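Local coordinates for protein 5-ketofructose reductase (Gluconobacter sp., PDB 7COK) that probably reduces 5-ketofructose to fructose with a nicotinamide cofactor, as a novel class of the shikimate dehydrogenase family, at residues A[225-230]-A[250-255]; A[117-122]-A[244-249]; A[27-32]-A[270-275]; A[194-199]-A[207-212]. All coordinates share one frame; numbering follows the deposited sequence.

Contact 1: residues A[225-230]-A[250-255]; sequences VIPNPP and GMLVNQ
The CB-CG side of Pro227 meets one methyl of Leu252, CD1, and the two side chains cross at a slant. CD1 of Leu252 lies 3.7 Å from Pro227 CB, and the neighbouring CG of the proline is only slightly farther, so the methyl rests between two ring carbons. Leu252 reaches there with chi1 at -95°, off a staggered position. One residue earlier on the helix, Met251 approaches Val225 differently. Its CG stands opposite the carbonyl carbon (chi1 -64°) and the chain runs out straight beyond it, carrying the sulfur to the loop backbone: SD is 4.1 Å from Val225 CA, while the valine methyl CG1 stays at 4.4 Å from SD. The methionine is thus an extended arm whose sulfur comes up to the loop backbone, with Phe112 and Ser115 of helix 110-117 also against it. The case illustrates how the loop leaving strand 221-224, at the carboxyl end of a parallel sheet, can lean on the first turns of a later helix, here 248-264. With no hydrogen bond joining the two segments, the contact rests on dispersion, a leucine methyl against a proline ring and a thioether sulfur against Val225, and shape matters more than direction.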
loop_
_atom_site.group_PDB
_atom_site.type_symbol
_atom_site.label_atom_id
_atom_site.label_comp_id
_atom_site.label_asym_id
_atom_site.label_seq_id
_atom_site.Cartn_x
_atom_site.Cartn_y
_atom_site.Cartn_z
ATOM N N VAL A 225 25.278 11.744 -12.237
ATOM C CA VAL A 225 23.929 11.418 -11.721
ATOM C C VAL A 225 23.215 10.286 -12.472
ATOM O O VAL A 225 22.279 9.672 -11.941
ATOM C CB VAL A 225 22.990 12.656 -11.654
ATOM C CG1 VAL A 225 23.657 13.798 -10.892
ATOM C CG2 VAL A 225 22.541 13.106 -13.047
ATOM N N ILE A 226 23.641 10.021 -13.710
ATOM C CA ILE A 226 23.028 8.953 -14.505
ATOM C C ILE A 226 23.174 7.581 -13.815
ATOM O O ILE A 226 24.274 7.184 -13.484
ATOM C CB ILE A 226 23.636 8.951 -15.926
ATOM C CG1 ILE A 226 23.172 10.202 -16.707
ATOM C CG2 ILE A 226 23.302 7.656 -16.667
ATOM C CD1 ILE A 226 23.994 10.500 -17.949
ATOM N N PRO A 227 22.056 6.881 -13.558
ATOM C CA PRO A 227 22.171 5.571 -12.872
ATOM C C PRO A 227 22.259 4.360 -13.794
ATOM O O PRO A 227 22.573 3.254 -13.342
ATOM C CB PRO A 227 20.886 5.504 -12.051
ATOM C CG PRO A 227 19.893 6.351 -12.810
ATOM C CD PRO A 227 20.655 7.352 -13.640
ATOM N N ASN A 228 21.999 4.580 -15.082
ATOM C CA ASN A 228 21.916 3.509 -16.066
ATOM C C ASN A 228 22.410 4.006 -17.435
ATOM O O ASN A 228 21.744 4.836 -18.058
ATOM C CB ASN A 228 20.469 2.984 -16.131
ATOM C CG ASN A 228 20.326 1.759 -17.017
ATOM O OD1 ASN A 228 21.295 1.029 -17.230
ATOM N ND2 ASN A 228 19.113 1.514 -17.519
ATOM N N PRO A 229 23.570 3.532 -17.909
ATOM C CA PRO A 229 24.459 2.624 -17.186
ATOM C C PRO A 229 25.160 3.303 -16.020
ATOM O O PRO A 229 25.433 4.492 -16.099
ATOM C CB PRO A 229 25.479 2.207 -18.247
ATOM C CG PRO A 229 25.483 3.319 -19.258
ATOM C CD PRO A 229 24.135 3.980 -19.203
ATOM N N PRO A 230 25.454 2.557 -14.940
ATOM C CA PRO A 230 26.129 3.267 -13.847
ATOM C C PRO A 230 27.549 3.673 -14.203
ATOM O O PRO A 230 28.012 4.724 -13.772
ATOM C CB PRO A 230 26.093 2.265 -12.694
ATOM C CG PRO A 230 25.874 0.937 -13.336
ATOM C CD PRO A 230 25.061 1.192 -14.560
ATOM N N GLY A 250 24.827 4.338 -7.293
ATOM C CA GLY A 250 25.146 4.508 -5.877
ATOM C C GLY A 250 24.402 5.690 -5.259
ATOM O O GLY A 250 24.006 5.673 -4.092
ATOM N N MET A 251 24.237 6.752 -6.041
ATOM C CA MET A 251 23.564 7.954 -5.531
ATOM C C MET A 251 22.078 7.698 -5.296
ATOM O O MET A 251 21.511 8.122 -4.278
ATOM C CB MET A 251 23.747 9.119 -6.499
ATOM C CG MET A 251 25.164 9.587 -6.671
ATOM S SD MET A 251 25.169 11.001 -7.792
ATOM C CE MET A 251 26.856 10.921 -8.401
ATOM N N LEU A 252 21.444 7.002 -6.234
ATOM C CA LEU A 252 20.065 6.578 -6.054
ATOM C C LEU A 252 19.906 5.687 -4.821
ATOM O O LEU A 252 18.969 5.864 -4.042
ATOM C CB LEU A 252 19.590 5.838 -7.298
ATOM C CG LEU A 252 18.826 6.545 -8.405
ATOM C CD1 LEU A 252 18.321 5.464 -9.344
ATOM C CD2 LEU A 252 17.675 7.391 -7.879
ATOM N N VAL A 253 20.824 4.742 -4.632
ATOM C CA VAL A 253 20.791 3.903 -3.445
ATOM C C VAL A 253 20.883 4.754 -2.184
ATOM O O VAL A 253 20.076 4.593 -1.258
ATOM C CB VAL A 253 21.881 2.820 -3.517
ATOM C CG1 VAL A 253 22.011 2.075 -2.191
ATOM C CG2 VAL A 253 21.551 1.842 -4.632
ATOM N N ASN A 254 21.832 5.683 -2.167
ATOM C CA ASN A 254 21.976 6.582 -1.015
ATOM C C ASN A 254 20.736 7.395 -0.726
ATOM O O ASN A 254 20.406 7.631 0.431
ATOM C CB ASN A 254 23.198 7.492 -1.153
ATOM C CG ASN A 254 24.497 6.745 -0.944
ATOM O OD1 ASN A 254 24.543 5.775 -0.172
ATOM N ND2 ASN A 254 25.565 7.191 -1.602
ATOM N N GLN A 255 20.062 7.838 -1.780
ATOM C CA GLN A 255 18.840 8.618 -1.629
ATOM C C GLN A 255 17.743 7.777 -0.959
ATOM O O GLN A 255 17.019 8.250 -0.073
ATOM C CB GLN A 255 18.370 9.059 -2.997
ATOM C CG GLN A 255 17.183 9.978 -2.953
ATOM C CD GLN A 255 17.062 10.815 -4.211
ATOM O OE1 GLN A 255 16.329 11.788 -4.209
ATOM N NE2 GLN A 255 17.798 10.449 -5.284
#

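Contact 2: residues A[117-122]-A[244-249]; sequences KTVTSP and TTLDGL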
loop_
_atom_site.group_PDB
_atom_site.type_symbol
_atom_site.label_atom_id
_atom_site.label_comp_id
_atom_site.label_asym_id
_atom_site.label_seq_id
_atom_site.Cartn_x
_atom_site.Cartn_y
_atom_site.Cartn_z
ATOM N N LYS A 117 30.921 12.117 0.216
ATOM C CA LYS A 117 31.510 11.998 1.546
ATOM C C LYS A 117 32.306 10.705 1.761
ATOM O O LYS A 117 33.174 10.658 2.649
ATOM C CB LYS A 117 30.445 12.202 2.615
ATOM C CG LYS A 117 30.100 13.678 2.783
ATOM C CD LYS A 117 28.930 13.930 3.710
ATOM C CE LYS A 117 28.808 15.399 4.055
ATOM N NZ LYS A 117 27.794 15.617 5.125
ATOM N N THR A 118 32.060 9.681 0.940
ATOM C CA THR A 118 32.906 8.468 0.984
ATOM C C THR A 118 34.325 8.715 0.484
ATOM O O THR A 118 35.223 7.895 0.738
ATOM C CB THR A 118 32.319 7.253 0.214
ATOM O OG1 THR A 118 32.266 7.538 -1.179
ATOM C CG2 THR A 118 30.922 6.887 0.713
ATOM N N VAL A 119 34.536 9.796 -0.264
ATOM C CA VAL A 119 35.870 10.043 -0.839
ATOM C C VAL A 119 36.545 11.322 -0.343
ATOM O O VAL A 119 37.774 11.377 -0.274
ATOM C CB VAL A 119 35.891 9.936 -2.386
ATOM C CG1 VAL A 119 35.507 8.523 -2.826
ATOM C CG2 VAL A 119 34.983 10.965 -3.047
ATOM N N THR A 120 35.747 12.342 -0.037
ATOM C CA THR A 120 36.266 13.641 0.402
ATOM C C THR A 120 35.156 14.497 1.022
ATOM O O THR A 120 33.958 14.179 0.887
ATOM C CB THR A 120 37.007 14.382 -0.753
ATOM O OG1 THR A 120 37.476 15.651 -0.292
ATOM C CG2 THR A 120 36.119 14.562 -1.992
ATOM N N SER A 121 35.546 15.567 1.711
ATOM C CA SER A 121 34.572 16.519 2.246
ATOM C C SER A 121 34.261 17.593 1.214
ATOM O O SER A 121 35.157 18.029 0.496
ATOM C CB SER A 121 35.085 17.170 3.533
ATOM O OG SER A 121 34.116 18.071 4.062
ATOM N N PRO A 122 32.993 18.034 1.150
ATOM C CA PRO A 122 32.626 19.137 0.263
ATOM C C PRO A 122 33.087 20.508 0.753
ATOM O O PRO A 122 33.141 21.443 -0.045
ATOM C CB PRO A 122 31.094 19.093 0.270
ATOM C CG PRO A 122 30.736 18.422 1.549
ATOM C CD PRO A 122 31.797 17.385 1.731
ATOM N N THR A 244 39.196 9.501 -9.299
ATOM C CA THR A 244 38.223 8.847 -8.432
ATOM C C THR A 244 36.847 9.193 -8.982
ATOM O O THR A 244 36.565 10.371 -9.220
ATOM C CB THR A 244 38.363 9.351 -6.990
ATOM O OG1 THR A 244 39.630 8.942 -6.477
ATOM C CG2 THR A 244 37.267 8.772 -6.084
ATOM N N THR A 245 36.022 8.169 -9.203
ATOM C CA THR A 245 34.665 8.350 -9.772
ATOM C C THR A 245 33.523 7.911 -8.853
ATOM O O THR A 245 33.658 6.978 -8.054
ATOM C CB THR A 245 34.498 7.611 -11.111
ATOM O OG1 THR A 245 34.701 6.201 -10.914
ATOM C CG2 THR A 245 35.501 8.123 -12.171
ATOM N N LEU A 246 32.386 8.593 -9.001
ATOM C CA LEU A 246 31.173 8.270 -8.269
ATOM C C LEU A 246 30.002 8.115 -9.201
ATOM O O LEU A 246 29.634 9.044 -9.909
ATOM C CB LEU A 246 30.874 9.347 -7.217
ATOM C CG LEU A 246 32.032 9.589 -6.243
ATOM C CD1 LEU A 246 31.861 10.904 -5.506
ATOM C CD2 LEU A 246 32.154 8.433 -5.280
ATOM N N ASP A 247 29.374 6.949 -9.160
ATOM C CA ASP A 247 28.303 6.638 -10.088
ATOM C C ASP A 247 26.885 6.953 -9.585
ATOM O O ASP A 247 26.619 7.051 -8.371
ATOM C CB ASP A 247 28.426 5.182 -10.538
ATOM C CG ASP A 247 27.970 4.221 -9.479
ATOM O OD1 ASP A 247 26.744 3.965 -9.401
ATOM O OD2 ASP A 247 28.827 3.712 -8.736
ATOM N N GLY A 248 25.981 7.114 -10.541
ATOM C CA GLY A 248 24.631 7.585 -10.250
ATOM C C GLY A 248 23.747 6.544 -9.627
ATOM O O GLY A 248 22.752 6.877 -8.992
ATOM N N LEU A 249 24.092 5.270 -9.819
ATOM C CA LEU A 249 23.312 4.174 -9.206
ATOM C C LEU A 249 23.562 4.200 -7.701
ATOM O O LEU A 249 22.606 4.161 -6.923
ATOM C CB LEU A 249 23.661 2.837 -9.884
ATOM C CG LEU A 249 22.887 1.566 -9.531
ATOM C CD1 LEU A 249 23.078 0.546 -10.642
ATOM C CD2 LEU A 249 23.343 0.951 -8.228
#
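The outer edge of the parallel sheet in the Rossmann-type domain is formed by the short strand 245-246, and here Val119, from the loop after helix 110-117, meets Leu246 and Thr244. Both methyls of Val119 are used. CG1 meets Thr244 CG2 tip to tip at 3.7 Å, and CG2 meets Leu246 CD1 in the same head-on way at 4.0 Å. Leu246 also brings its other methyl in, CD2 standing 4.2 Å from Val119 CG1, so that the valine and leucine forks face each other. With OG1 of Thr244 beside the backbone N (chi1 -66°), the methyl CG2 falls anti to that N and is the branch presented to the valine. Thr118 slides past Leu246 in the opposing direction, its OG1 4.2 Å from Leu246 CD2; that hydroxyl has its polar partner in Ser115 O, within the preceding helix. Alternation along the strand sends Thr245 the other way, onto helix 233-240, while Leu246 also packs on Val221 and Ala223 of the adjacent strand. Just beyond, Asp247 is the N-cap of helix 248-264, its OD1 accepting from Gly250 N. Across the segments the meeting surfaces are almost wholly methyl. The contact therefore rests on apolar packing of a buried leucine against an exposed loop, while the hydroxyl of Thr118 is satisfied within its own part of the chain.

Contact 3: residues A[27-32]-A[270-275]; sequences VEAGYH and SAVMAQ
Apolar packing dominates where Met273 lies over Gly30. Met273 CG comes 4.1 Å from Gly30 CA, and the alpha carbons of this pair are just 5.7 Å apart. A beta carbon at Gly30 would stand 3.4 Å from Met273 SD and would also crowd Val27 O. The methionine bends at its thioether (chi3 78°), which turns CE toward Val27, whose CA lies 4.5 Å from CE. Alongside, Ala29 CB touches Val272 at its CG1 methyl, 4.4 Å away, and at its carbonyl oxygen. These contacts bring together helices 23-34 and 270-281, nearer antiparallel than parallel at 144°, with segment axes 8.2 Å apart; the first belongs to the substrate-binding domain of the shikimate dehydrogenase family, the second to the C-terminal region, so the crossing ties the two ends of the chain together. On the far flank of helix 23-34, Val27 CG1 sits 3.4 Å above the plane of the Tyr31 ring, displaced toward its rim. Polar interactions lie outside the interface proper. Tyr31 OH is hydrogen-bonded to Thr11 OG1, and Glu28 accepts from Tyr40 N through one carboxylate oxygen while the other forms a salt bridge with Arg39 of the second subunit.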
loop_
_atom_site.group_PDB
_atom_site.type_symbol
_atom_site.label_atom_id
_atom_site.label_comp_id
_atom_site.label_asym_id
_atom_site.label_seq_id
_atom_site.Cartn_x
_atom_site.Cartn_y
_atom_site.Cartn_z
ATOM N N VAL A 27 13.758 -0.338 -2.617
ATOM C CA VAL A 27 13.462 -0.093 -1.225
ATOM C C VAL A 27 12.947 -1.383 -0.569
ATOM O O VAL A 27 13.376 -1.694 0.510
ATOM C CB VAL A 27 12.465 1.077 -1.079
ATOM C CG1 VAL A 27 11.996 1.204 0.355
ATOM C CG2 VAL A 27 13.140 2.372 -1.525
ATOM N N GLU A 28 12.101 -2.152 -1.250
ATOM C CA GLU A 28 11.555 -3.373 -0.644
ATOM C C GLU A 28 12.647 -4.423 -0.514
ATOM O O GLU A 28 12.624 -5.198 0.451
ATOM C CB GLU A 28 10.332 -3.884 -1.388
ATOM C CG GLU A 28 9.120 -2.999 -1.113
ATOM C CD GLU A 28 7.817 -3.580 -1.597
ATOM O OE1 GLU A 28 7.835 -4.490 -2.456
ATOM O OE2 GLU A 28 6.757 -3.129 -1.119
ATOM N N ALA A 29 13.626 -4.410 -1.422
ATOM C CA ALA A 29 14.759 -5.331 -1.259
ATOM C C ALA A 29 15.503 -5.017 0.046
ATOM O O ALA A 29 15.881 -5.922 0.818
ATOM C CB ALA A 29 15.665 -5.265 -2.466
ATOM N N GLY A 30 15.665 -3.726 0.322
ATOM C CA GLY A 30 16.215 -3.254 1.586
ATOM C C GLY A 30 15.383 -3.645 2.796
ATOM O O GLY A 30 15.920 -4.161 3.770
ATOM N N TYR A 31 14.070 -3.423 2.718
ATOM C CA TYR A 31 13.171 -3.827 3.802
ATOM C C TYR A 31 13.305 -5.332 4.111
ATOM O O TYR A 31 13.399 -5.722 5.272
ATOM C CB TYR A 31 11.711 -3.529 3.459
ATOM C CG TYR A 31 11.274 -2.064 3.439
ATOM C CD1 TYR A 31 11.943 -1.075 4.171
ATOM C CD2 TYR A 31 10.176 -1.686 2.683
ATOM C CE1 TYR A 31 11.494 0.240 4.152
ATOM C CE2 TYR A 31 9.726 -0.371 2.654
ATOM C CZ TYR A 31 10.394 0.589 3.386
ATOM O OH TYR A 31 9.981 1.919 3.352
ATOM N N HIS A 32 13.332 -6.149 3.057
ATOM C CA HIS A 32 13.352 -7.610 3.206
ATOM C C HIS A 32 14.670 -8.063 3.817
ATOM O O HIS A 32 14.679 -8.900 4.704
ATOM C CB HIS A 32 13.088 -8.276 1.863
ATOM C CG HIS A 32 13.048 -9.769 1.932
ATOM N ND1 HIS A 32 11.963 -10.461 2.423
ATOM C CD2 HIS A 32 13.967 -10.702 1.583
ATOM C CE1 HIS A 32 12.204 -11.759 2.354
ATOM N NE2 HIS A 32 13.414 -11.932 1.853
ATOM N N SER A 270 22.903 -0.990 1.652
ATOM C CA SER A 270 23.197 -0.444 0.318
ATOM C C SER A 270 23.513 -1.514 -0.720
ATOM O O SER A 270 23.089 -1.376 -1.871
ATOM C CB SER A 270 24.328 0.597 0.336
ATOM O OG SER A 270 23.975 1.738 1.087
ATOM N N ALA A 271 24.256 -2.559 -0.330
ATOM C CA ALA A 271 24.652 -3.595 -1.282
ATOM C C ALA A 271 23.459 -4.273 -1.967
ATOM O O ALA A 271 23.437 -4.414 -3.187
ATOM C CB ALA A 271 25.598 -4.624 -0.638
ATOM N N VAL A 272 22.444 -4.661 -1.194
ATOM C CA VAL A 272 21.303 -5.347 -1.790
ATOM C C VAL A 272 20.417 -4.396 -2.594
ATOM O O VAL A 272 19.866 -4.797 -3.636
ATOM C CB VAL A 272 20.493 -6.178 -0.772
ATOM C CG1 VAL A 272 19.561 -7.165 -1.461
ATOM C CG2 VAL A 272 21.428 -6.996 0.070
ATOM N N MET A 273 20.365 -3.134 -2.163
ATOM C CA MET A 273 19.620 -2.142 -2.907
ATOM C C MET A 273 20.273 -1.910 -4.277
ATOM O O MET A 273 19.596 -1.912 -5.315
ATOM C CB MET A 273 19.526 -0.854 -2.104
ATOM C CG MET A 273 18.647 -1.060 -0.882
ATOM S SD MET A 273 18.707 0.335 0.241
ATOM C CE MET A 273 17.619 1.472 -0.620
ATOM N N ALA A 274 21.597 -1.779 -4.270
ATOM C CA ALA A 274 22.377 -1.585 -5.486
ATOM C C ALA A 274 22.267 -2.757 -6.431
ATOM O O ALA A 274 22.015 -2.572 -7.620
ATOM C CB ALA A 274 23.826 -1.339 -5.143
ATOM N N GLN A 275 22.423 -3.969 -5.895
ATOM C CA GLN A 275 22.318 -5.163 -6.729
ATOM C C GLN A 275 20.939 -5.292 -7.361
ATOM O O GLN A 275 20.834 -5.668 -8.531
ATOM C CB GLN A 275 22.728 -6.442 -5.978
ATOM C CG GLN A 275 22.931 -7.673 -6.899
ATOM C CD GLN A 275 23.871 -7.433 -8.092
ATOM O OE1 GLN A 275 24.827 -6.670 -8.014
ATOM N NE2 GLN A 275 23.583 -8.083 -9.216
#

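Contact 4: residues A[194-199]-A[207-212]; sequences LINATS and AAPPVE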
loop_
_atom_site.group_PDB
_atom_site.type_symbol
_atom_site.label_atom_id
_atom_site.label_comp_id
_atom_site.label_asym_id
_atom_site.label_seq_id
_atom_site.Cartn_x
_atom_site.Cartn_y
_atom_site.Cartn_z
ATOM N N LEU A 194 33.946 17.517 -10.286
ATOM C CA LEU A 194 33.165 17.676 -11.513
ATOM C C LEU A 194 31.966 16.733 -11.496
ATOM O O LEU A 194 32.122 15.536 -11.302
ATOM C CB LEU A 194 34.041 17.410 -12.735
ATOM C CG LEU A 194 33.351 17.393 -14.103
ATOM C CD1 LEU A 194 32.849 18.788 -14.446
ATOM C CD2 LEU A 194 34.313 16.963 -15.199
ATOM N N ILE A 195 30.770 17.276 -11.706
ATOM C CA ILE A 195 29.551 16.498 -11.639
ATOM C C ILE A 195 28.763 16.640 -12.925
ATOM O O ILE A 195 28.422 17.767 -13.320
ATOM C CB ILE A 195 28.631 16.996 -10.492
ATOM C CG1 ILE A 195 29.389 17.115 -9.160
ATOM C CG2 ILE A 195 27.416 16.082 -10.361
ATOM C CD1 ILE A 195 28.675 17.969 -8.139
ATOM N N ASN A 196 28.455 15.522 -13.581
ATOM C CA ASN A 196 27.498 15.565 -14.661
ATOM C C ASN A 196 26.073 15.475 -14.142
ATOM O O ASN A 196 25.683 14.440 -13.594
ATOM C CB ASN A 196 27.711 14.435 -15.650
ATOM C CG ASN A 196 26.627 14.423 -16.688
ATOM O OD1 ASN A 196 26.418 15.425 -17.357
ATOM N ND2 ASN A 196 25.849 13.360 -16.731
ATOM N N ALA A 197 25.270 16.513 -14.397
ATOM C CA ALA A 197 23.844 16.492 -14.064
ATOM C C ALA A 197 22.969 16.519 -15.322
ATOM O O ALA A 197 21.771 16.793 -15.254
ATOM C CB ALA A 197 23.538 17.653 -13.133
ATOM N N THR A 198 23.574 16.214 -16.463
ATOM C CA THR A 198 22.826 16.110 -17.720
ATOM C C THR A 198 22.319 14.691 -17.898
ATOM O O THR A 198 22.704 13.770 -17.160
ATOM C CB THR A 198 23.657 16.512 -18.976
ATOM O OG1 THR A 198 24.579 15.459 -19.313
ATOM C CG2 THR A 198 24.382 17.869 -18.775
ATOM N N SER A 199 21.472 14.497 -18.894
ATOM C CA SER A 199 21.099 13.140 -19.288
ATOM C C SER A 199 21.938 12.610 -20.445
ATOM O O SER A 199 21.590 11.582 -21.017
ATOM C CB SER A 199 19.607 13.055 -19.611
ATOM O OG SER A 199 18.831 13.293 -18.462
ATOM N N ALA A 207 27.679 7.785 -25.445
ATOM C CA ALA A 207 27.468 9.231 -25.389
ATOM C C ALA A 207 28.081 9.805 -24.119
ATOM O O ALA A 207 27.990 9.198 -23.058
ATOM C CB ALA A 207 25.991 9.557 -25.459
ATOM N N ALA A 208 28.720 10.960 -24.242
ATOM C CA ALA A 208 29.262 11.671 -23.076
ATOM C C ALA A 208 29.054 13.176 -23.235
ATOM O O ALA A 208 29.062 13.698 -24.371
ATOM C CB ALA A 208 30.741 11.342 -22.883
ATOM N N PRO A 209 28.843 13.897 -22.112
ATOM C CA PRO A 209 28.756 15.356 -22.245
ATOM C C PRO A 209 30.069 15.945 -22.772
ATOM O O PRO A 209 31.147 15.390 -22.462
ATOM C CB PRO A 209 28.552 15.834 -20.802
ATOM C CG PRO A 209 29.024 14.713 -19.928
ATOM C CD PRO A 209 28.760 13.456 -20.701
ATOM N N PRO A 210 29.994 17.048 -23.563
ATOM C CA PRO A 210 31.197 17.633 -24.177
ATOM C C PRO A 210 32.071 18.367 -23.167
ATOM O O PRO A 210 31.849 19.537 -22.851
ATOM C CB PRO A 210 30.642 18.556 -25.271
ATOM C CG PRO A 210 29.255 18.876 -24.836
ATOM C CD PRO A 210 28.757 17.697 -24.047
ATOM N N VAL A 211 33.064 17.635 -22.668
ATOM C CA VAL A 211 34.021 18.143 -21.687
ATOM C C VAL A 211 35.399 17.865 -22.238
ATOM O O VAL A 211 35.654 16.770 -22.766
ATOM C CB VAL A 211 33.889 17.383 -20.347
ATOM C CG1 VAL A 211 34.912 17.857 -19.321
ATOM C CG2 VAL A 211 32.486 17.532 -19.788
ATOM N N GLU A 212 36.287 18.853 -22.114
ATOM C CA GLU A 212 37.694 18.654 -22.398
ATOM C C GLU A 212 38.271 17.837 -21.243
ATOM O O GLU A 212 38.588 18.364 -20.149
ATOM C CB GLU A 212 38.407 19.982 -22.556
ATOM C CG GLU A 212 39.881 19.826 -22.857
ATOM C CD GLU A 212 40.551 21.161 -23.028
ATOM O OE1 GLU A 212 40.526 21.941 -22.062
ATOM O OE2 GLU A 212 41.096 21.426 -24.124
#
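Pro209 crosses the end of the Asn196 side chain, its CG 3.7 Å from Asn196 OD1 and 4.0 Å from the amide carbon CG. The same ring is brushed more loosely by Thr198, whose OG1 lies 4.3 Å from Pro209 CB. Farther up the strand, Leu194 and Val211 touch through methyls, CD2 of the leucine 4.3 Å from CG1 of the valine. What sets the amide in place is Thr198. Asn196 OD1 takes its hydroxyl in the carbonyl plane, on a lone pair, in a 2.7 Å bond from Thr198 OG1. The second donor is Thr198 N, 3.1 Å from Asn196 OD1 and well above that plane. In return Asn196 ND2 gives a more bent bond to Thr198 O (138° at the hydrogen), and it also reaches Asp224 OD1 on the next strand. Putting an alanine in place of Asn196 would probably cost the Thr198 hydroxyl and backbone N their shared acceptor and Asp224 one of its donors, and open a gap beside Pro209. In the outer shell Thr198 OG1 is bonded to Ile200 N, while Phe234 and Trp181 pack on Pro209. Backbone pairing on one edge of strand 193-196 runs to Val128 and Leu130, and on the other to Val221 and Ala223. An Asx turn thus ends a central strand of the parallel sheet, whose strand order 3-2-1-4-5-6 is that of the Rossmann fold.

Three of the four contacts cluster round the Rossmann-type sheet, while contact 3 joins the C-terminal helix to the substrate-binding domain. Contacts 1 and 2 share helix 248-264 and have centres about 11 Å apart. Contact 4 joins contact 1 through neighbouring strands, Val225 N lying 3.0 Å from Asn196 O in a probable hydrogen bond. Val253 of contact 1 packs on Met273 and Ala274 of contact 3, so helices 248-264 and 270-281 together link the sheet side to helix 23-34; contacts 3 and 4 remain about 18 Å apart at their nearest atoms. No ligand is bound, but Thr198 touches, and Val225 lies near, a Gly131-Gly133-Ala136 pattern consistent with a dinucleotide-binding turn, which would put contacts 1 and 4 beside the probable cofactor site.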